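Local coordinates for fibronectin type III domain-containing protein (Simiduia agarivorans, PDB 6P2K), which probably hydrolyses beta-glucan backbones such as that of xyloglucan, as a glycoside hydrolase family 74 enzyme whose catalytic part is built from two seven-bladed beta-propellers, at residues T155-N159 against K185-K189; S517-K523 against H576-E580. All blocks are in the same frame, centred on the assembly; numbering follows the deposited sequence.

Contact 1: T155-N159 against K185-K189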
ATOM      1  N   THR B 155      12.625 -39.490  64.287  1.00 70.94           N
ATOM      2  CA  THR B 155      13.723 -39.766  63.373  1.00 71.02           C
ATOM      3  C   THR B 155      13.501 -41.129  62.732  1.00 73.42           C
ATOM      4  O   THR B 155      13.153 -42.093  63.422  1.00 75.78           O
ATOM      5  CB  THR B 155      15.067 -39.743  64.111  1.00 74.07           C
ATOM      6  OG1 THR B 155      15.288 -38.441  64.671  1.00 73.08           O
ATOM      7  CG2 THR B 155      16.207 -40.092  63.164  1.00 74.48           C
ATOM      8  N   PHE B 156      13.687 -41.208  61.412  1.00 70.07           N
ATOM      9  CA  PHE B 156      13.632 -42.485  60.716  1.00 71.20           C
ATOM     10  C   PHE B 156      14.919 -42.827  59.975  1.00 72.16           C
ATOM     11  O   PHE B 156      14.997 -43.901  59.368  1.00 79.08           O
ATOM     12  CB  PHE B 156      12.438 -42.530  59.744  1.00 69.11           C
ATOM     13  CG  PHE B 156      12.441 -41.448  58.698  1.00 64.77           C
ATOM     14  CD1 PHE B 156      13.089 -41.633  57.485  1.00 63.43           C
ATOM     15  CD2 PHE B 156      11.766 -40.258  58.913  1.00 61.84           C
ATOM     16  CE1 PHE B 156      13.080 -40.644  56.518  1.00 66.98           C
ATOM     17  CE2 PHE B 156      11.753 -39.265  57.950  1.00 65.38           C
ATOM     18  CZ  PHE B 156      12.411 -39.459  56.751  1.00 65.15           C
ATOM     19  N   ASP B 157      15.927 -41.958  60.011  1.00 71.90           N
ATOM     20  CA  ASP B 157      17.244 -42.285  59.479  1.00 73.47           C
ATOM     21  C   ASP B 157      18.278 -41.452  60.219  1.00 81.93           C
ATOM     22  O   ASP B 157      18.117 -40.234  60.351  1.00 81.17           O
ATOM     23  CB  ASP B 157      17.324 -42.032  57.968  1.00 70.55           C
ATOM     24  CG  ASP B 157      18.699 -42.333  57.401  1.00 72.28           C
ATOM     25  OD1 ASP B 157      19.557 -41.425  57.398  1.00 72.00           O
ATOM     26  OD2 ASP B 157      18.927 -43.484  56.968  1.00 82.34           O
ATOM     27  N   SER B 158      19.334 -42.111  60.700  1.00 84.65           N
ATOM     28  CA  SER B 158      20.313 -41.473  61.572  1.00 85.92           C
ATOM     29  C   SER B 158      21.447 -40.796  60.818  1.00 86.66           C
ATOM     30  O   SER B 158      22.181 -39.999  61.415  1.00 88.18           O
ATOM     31  CB  SER B 158      20.910 -42.503  62.536  1.00 90.22           C
ATOM     32  OG  SER B 158      19.936 -43.453  62.933  1.00 92.17           O
ATOM     33  N   ASN B 159      21.610 -41.087  59.532  1.00 85.97           N
ATOM     34  CA  ASN B 159      22.758 -40.583  58.797  1.00 87.76           C
ATOM     35  C   ASN B 159      22.586 -39.104  58.470  1.00 84.86           C
ATOM     36  O   ASN B 159      21.583 -38.700  57.872  1.00 81.10           O
ATOM     37  CB  ASN B 159      22.952 -41.388  57.517  1.00 78.15           C
ATOM     38  CG  ASN B 159      24.346 -41.251  56.960  1.00 83.17           C
ATOM     39  OD1 ASN B 159      25.108 -40.380  57.377  1.00 84.73           O
ATOM     40  ND2 ASN B 159      24.690 -42.108  56.007  1.00 83.84           N
ATOM     41  N   LYS B 185      15.827 -40.477  51.251  1.00 59.64           N
ATOM     42  CA  LYS B 185      16.298 -41.598  52.055  1.00 63.71           C
ATOM     43  C   LYS B 185      15.854 -42.922  51.450  1.00 65.61           C
ATOM     44  O   LYS B 185      16.600 -43.909  51.469  1.00 72.22           O
ATOM     45  CB  LYS B 185      15.773 -41.472  53.485  1.00 65.29           C
ATOM     46  CG  LYS B 185      16.149 -40.182  54.191  1.00 64.67           C
ATOM     47  CD  LYS B 185      17.657 -40.002  54.210  1.00 66.65           C
ATOM     48  CE  LYS B 185      18.074 -38.883  55.145  1.00 65.57           C
ATOM     49  NZ  LYS B 185      18.610 -39.392  56.430  1.00 68.36           N
ATOM     50  N   GLY B 186      14.654 -42.950  50.898  1.00 58.89           N
ATOM     51  CA  GLY B 186      13.989 -44.145  50.439  1.00 58.63           C
ATOM     52  C   GLY B 186      12.548 -44.123  50.906  1.00 57.55           C
ATOM     53  O   GLY B 186      12.083 -43.144  51.493  1.00 59.35           O
ATOM     54  N   VAL B 187      11.829 -45.209  50.642  1.00 58.45           N
ATOM     55  CA  VAL B 187      10.442 -45.329  51.071  1.00 60.48           C
ATOM     56  C   VAL B 187      10.417 -45.992  52.440  1.00 65.47           C
ATOM     57  O   VAL B 187      10.953 -47.091  52.617  1.00 71.03           O
ATOM     58  CB  VAL B 187       9.613 -46.125  50.053  1.00 57.27           C
ATOM     59  CG1 VAL B 187       8.258 -46.468  50.639  1.00 57.63           C
ATOM     60  CG2 VAL B 187       9.452 -45.323  48.782  1.00 53.88           C
ATOM     61  N   TYR B 188       9.808 -45.317  53.408  1.00 62.61           N
ATOM     62  CA  TYR B 188       9.691 -45.812  54.768  1.00 67.01           C
ATOM     63  C   TYR B 188       8.224 -46.026  55.104  1.00 68.70           C
ATOM     64  O   TYR B 188       7.345 -45.319  54.602  1.00 68.06           O
ATOM     65  CB  TYR B 188      10.333 -44.841  55.770  1.00 63.90           C
ATOM     66  CG  TYR B 188      11.842 -44.796  55.672  1.00 68.22           C
ATOM     67  CD1 TYR B 188      12.468 -44.155  54.612  1.00 62.92           C
ATOM     68  CD2 TYR B 188      12.642 -45.402  56.635  1.00 70.68           C
ATOM     69  CE1 TYR B 188      13.841 -44.118  54.510  1.00 64.28           C
ATOM     70  CE2 TYR B 188      14.021 -45.366  56.543  1.00 70.26           C
ATOM     71  CZ  TYR B 188      14.615 -44.723  55.478  1.00 70.74           C
ATOM     72  OH  TYR B 188      15.988 -44.681  55.374  1.00 72.96           O
ATOM     73  N   LYS B 189       7.961 -47.018  55.947  1.00 71.25           N
ATOM     74  CA  LYS B 189       6.601 -47.359  56.330  1.00 70.45           C
ATOM     75  C   LYS B 189       6.481 -47.417  57.842  1.00 72.93           C
ATOM     76  O   LYS B 189       7.377 -47.915  58.529  1.00 72.76           O
ATOM     77  CB  LYS B 189       6.161 -48.701  55.735  1.00 71.07           C
ATOM     78  CG  LYS B 189       4.752 -49.104  56.154  1.00 71.22           C
ATOM     79  CD  LYS B 189       4.490 -50.583  55.942  1.00 72.69           C
ATOM     80  CE  LYS B 189       2.997 -50.872  55.965  1.00 72.76           C
ATOM     81  NZ  LYS B 189       2.672 -52.226  55.438  1.00 76.45           N
TER

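Contact 2: S517-K523 against H576-E580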
ATOM      1  N   SER B 517      17.852  10.751  27.330  1.00 18.64           N
ATOM      2  CA  SER B 517      18.122  12.084  27.863  1.00 20.27           C
ATOM      3  C   SER B 517      16.839  12.899  27.927  1.00 20.24           C
ATOM      4  O   SER B 517      16.193  13.092  26.890  1.00 20.51           O
ATOM      5  CB  SER B 517      19.148  12.806  26.993  1.00 24.17           C
ATOM      6  OG  SER B 517      19.037  14.215  27.133  1.00 21.99           O
ATOM      7  N   PRO B 518      16.435  13.398  29.100  1.00 24.71           N
ATOM      8  CA  PRO B 518      15.247  14.265  29.142  1.00 26.24           C
ATOM      9  C   PRO B 518      15.443  15.570  28.394  1.00 27.87           C
ATOM     10  O   PRO B 518      14.464  16.131  27.888  1.00 27.96           O
ATOM     11  CB  PRO B 518      15.034  14.501  30.644  1.00 28.27           C
ATOM     12  CG  PRO B 518      15.749  13.373  31.323  1.00 27.97           C
ATOM     13  CD  PRO B 518      16.937  13.078  30.448  1.00 24.77           C
ATOM     14  N   ALA B 519      16.678  16.069  28.303  1.00 29.37           N
ATOM     15  CA  ALA B 519      16.926  17.310  27.580  1.00 28.40           C
ATOM     16  C   ALA B 519      16.813  17.114  26.076  1.00 28.31           C
ATOM     17  O   ALA B 519      16.483  18.061  25.352  1.00 31.05           O
ATOM     18  CB  ALA B 519      18.304  17.862  27.938  1.00 28.83           C
ATOM     19  N   ASN B 520      17.081  15.902  25.593  1.00 25.80           N
ATOM     20  CA  ASN B 520      17.011  15.597  24.164  1.00 23.75           C
ATOM     21  C   ASN B 520      16.548  14.159  24.024  1.00 23.68           C
ATOM     22  O   ASN B 520      17.363  13.230  23.927  1.00 22.30           O
ATOM     23  CB  ASN B 520      18.358  15.812  23.475  1.00 25.58           C
ATOM     24  CG  ASN B 520      18.318  15.491  21.989  1.00 26.87           C
ATOM     25  OD1 ASN B 520      17.261  15.207  21.429  1.00 28.25           O
ATOM     26  ND2 ASN B 520      19.479  15.535  21.345  1.00 23.47           N
ATOM     27  N   PRO B 521      15.232  13.930  24.006  1.00 24.36           N
ATOM     28  CA  PRO B 521      14.717  12.554  24.006  1.00 24.31           C
ATOM     29  C   PRO B 521      15.025  11.764  22.743  1.00 23.48           C
ATOM     30  O   PRO B 521      14.610  10.603  22.649  1.00 22.79           O
ATOM     31  CB  PRO B 521      13.204  12.746  24.185  1.00 23.65           C
ATOM     32  CG  PRO B 521      12.936  14.128  23.681  1.00 26.39           C
ATOM     33  CD  PRO B 521      14.156  14.935  24.020  1.00 26.19           C
ATOM     34  N   ALA B 522      15.729  12.341  21.771  1.00 20.06           N
ATOM     35  CA  ALA B 522      16.234  11.553  20.655  1.00 17.95           C
ATOM     36  C   ALA B 522      17.548  10.860  20.991  1.00 17.11           C
ATOM     37  O   ALA B 522      17.946   9.932  20.278  1.00 19.74           O
ATOM     38  CB  ALA B 522      16.414  12.439  19.420  1.00 19.04           C
ATOM     39  N   LYS B 523      18.217  11.285  22.059  1.00 17.73           N
ATOM     40  CA  LYS B 523      19.525  10.770  22.442  1.00 20.86           C
ATOM     41  C   LYS B 523      19.362   9.700  23.514  1.00 21.21           C
ATOM     42  O   LYS B 523      18.669   9.921  24.514  1.00 19.29           O
ATOM     43  CB  LYS B 523      20.412  11.909  22.953  1.00 21.82           C
ATOM     44  CG  LYS B 523      21.745  11.476  23.540  1.00 20.01           C
ATOM     45  CD  LYS B 523      22.673  12.677  23.721  1.00 21.80           C
ATOM     46  CE  LYS B 523      23.019  13.311  22.380  1.00 21.80           C
ATOM     47  NZ  LYS B 523      23.866  14.535  22.528  1.00 20.18           N
ATOM     48  N   HIS B 576      21.467  14.104  32.669  1.00 17.29           N
ATOM     49  CA  HIS B 576      21.174  15.387  33.290  1.00 19.37           C
ATOM     50  C   HIS B 576      19.835  15.914  32.775  1.00 22.93           C
ATOM     51  O   HIS B 576      19.541  15.802  31.580  1.00 23.93           O
ATOM     52  CB  HIS B 576      22.303  16.375  32.993  1.00 20.75           C
ATOM     53  CG  HIS B 576      22.252  17.633  33.804  1.00 25.00           C
ATOM     54  ND1 HIS B 576      21.300  18.610  33.608  1.00 25.55           N
ATOM     55  CD2 HIS B 576      23.050  18.078  34.803  1.00 25.05           C
ATOM     56  CE1 HIS B 576      21.509  19.600  34.459  1.00 27.62           C
ATOM     57  NE2 HIS B 576      22.566  19.303  35.193  1.00 26.39           N
ATOM     58  N   PRO B 577      18.992  16.478  33.647  1.00 23.82           N
ATOM     59  CA  PRO B 577      17.626  16.819  33.217  1.00 21.60           C
ATOM     60  C   PRO B 577      17.553  17.942  32.195  1.00 24.33           C
ATOM     61  O   PRO B 577      16.583  17.991  31.426  1.00 28.06           O
ATOM     62  CB  PRO B 577      16.932  17.209  34.531  1.00 22.29           C
ATOM     63  CG  PRO B 577      18.045  17.580  35.458  1.00 23.97           C
ATOM     64  CD  PRO B 577      19.183  16.679  35.093  1.00 22.94           C
ATOM     65  N   THR B 578      18.532  18.850  32.156  1.00 24.00           N
ATOM     66  CA  THR B 578      18.495  19.969  31.219  1.00 28.96           C
ATOM     67  C   THR B 578      19.750  20.134  30.374  1.00 30.60           C
ATOM     68  O   THR B 578      19.738  20.955  29.453  1.00 31.44           O
ATOM     69  CB  THR B 578      18.241  21.294  31.957  1.00 31.18           C
ATOM     70  OG1 THR B 578      19.348  21.584  32.819  1.00 32.00           O
ATOM     71  CG2 THR B 578      16.964  21.224  32.781  1.00 30.90           C
ATOM     72  N   ASN B 579      20.821  19.396  30.648  1.00 30.88           N
ATOM     73  CA  ASN B 579      22.077  19.529  29.913  1.00 28.12           C
ATOM     74  C   ASN B 579      22.421  18.170  29.310  1.00 27.33           C
ATOM     75  O   ASN B 579      22.882  17.267  30.016  1.00 26.51           O
ATOM     76  CB  ASN B 579      23.186  20.037  30.828  1.00 25.65           C
ATOM     77  CG  ASN B 579      24.454  20.393  30.074  1.00 30.75           C
ATOM     78  OD1 ASN B 579      24.594  20.094  28.887  1.00 31.38           O
ATOM     79  ND2 ASN B 579      25.392  21.032  30.766  1.00 32.94           N
ATOM     80  N   GLU B 580      22.214  18.024  27.997  1.00 22.80           N
ATOM     81  CA  GLU B 580      22.455  16.730  27.372  1.00 26.25           C
ATOM     82  C   GLU B 580      23.935  16.379  27.286  1.00 27.15           C
ATOM     83  O   GLU B 580      24.258  15.246  26.914  1.00 28.40           O
ATOM     84  CB  GLU B 580      21.809  16.674  25.982  1.00 29.62           C
ATOM     85  CG  GLU B 580      22.446  17.545  24.914  1.00 33.24           C
ATOM     86  CD  GLU B 580      21.735  17.414  23.571  1.00 35.92           C
ATOM     87  OE1 GLU B 580      21.023  18.362  23.176  1.00 39.41           O
ATOM     88  OE2 GLU B 580      21.879  16.360  22.913  1.00 34.11           O
TER
HETATM   89  O   HOH W   1      20.348  14.789  29.337  1.00 24.40           O
HETATM   90  O   HOH W   2      25.608  14.774  24.488  1.00 25.18           O

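Contact 1: T155-N159 against K185-K189
Lys185 passes obliquely by the Phe156 ring and ends at the carboxylate of Asp157, so one side chain serves both an apolar and a charged neighbour. Its CG lies 3.9 Å from Phe156 CE1. Bends at chi2 (-57°) and chi4 (103°) then bring the ammonium group round to Asp157, where NZ and OD1 form a salt bridge; the modelled separation of 2.4 Å is very short and its exact value doubtful. NZ also donates to Gly137 O, and weakly to Asn159 O. Past the Gly186 turn, on strand 187-190, Tyr188 offers a ring face to the edge of Phe156 in a T-shaped pair, centroids 4.9 Å apart and planes inclined at 56°. Phe156 CD1 stands over the middle of the tyrosine ring, and Phe156 O comes within 3.3 Å of Tyr188 CE2. On the loop side, Asp157 OD1 also accepts Asn159 N at 3.0 Å, from above the carboxylate plane, which closes an Asx turn. One carboxylate oxygen thus shapes its own loop and receives a lysine from a hairpin loop of the next sheet; the positive charge beside it would be expected to keep Asp157 ionised.

Contact 2: S517-K523 against H576-E580
Glu580 OE2 receives two donors from the facing loop, Asn520 ND2 at 3.0 Å and Lys523 NZ at 2.7 Å. The amide bond is nearly straight, 175° at the hydrogen, and reaches the syn side of the carboxylate; the lysine completes a salt bridge from the anti side. They come from opposite faces of the carboxylate plane, which pins the oxygen between them. Glu580 CG sits between its own backbone N and carbonyl carbon (chi1 70°), and from there the chain extends across to both donors.

Beside this polar group, Ala519 CB presses against the backbone of the other loop, 3.6 Å from Thr578 C, and Pro518 CB lies 3.9 Å from Pro577 O. Two waters bridge the loops. One donates to His576 O and hydrogen-bonds to Ser517 OG; the other accepts from Lys523 NZ and donates to Glu580 O, so the lysine meets the Glu580 carboxylate directly and its backbone O through water.

Behind these groups, each loop braces itself. Ser517 OG accepts Asn520 N at 3.0 Å in an ST motif, and Asn520 OD1 takes Ala522 N in an Asx turn, which helps set which end of the amide faces the glutamate, with ND2 pointing at it. The type I turn from Asn520 to Lys523, closed by Lys523 N to Asn520 O, brings the two donors close together. Within the 576-580 loop, His576 ND1 accepts Thr578 N at 3.1 Å, close to the imidazole plane.

Further out, Lys523 NZ has a long, weak ion pair with Glu537, and Ala522 is backbone-bonded to Ile539 at the start of helix 539-547. The 517-523 loop joins strands 511-516 and 524-528, while 576-580 joins 567-575 to 582-588, so the contact links two successive antiparallel sheets of the propeller architecture through their hairpin turns.

In the fold
From the N terminus, contact 1 comes first. It joins the loop leaving strand 152-155, the last of one four-stranded sheet, to the turn and strand 187-190 of the next, and closes a loop that takes in strands 166-171 and 179-183. Contact 2 opens more than 300 residues later and joins the 517-523 and 576-580 turns across a loop that includes helix 539-547. The two follow in series, neither nesting nor crossing, with centres about 65 Å apart on opposite sides of the chain's centre. Each ties together sheets consecutive in sequence, consistent with neighbouring propeller blades, in widely separated parts of the chain.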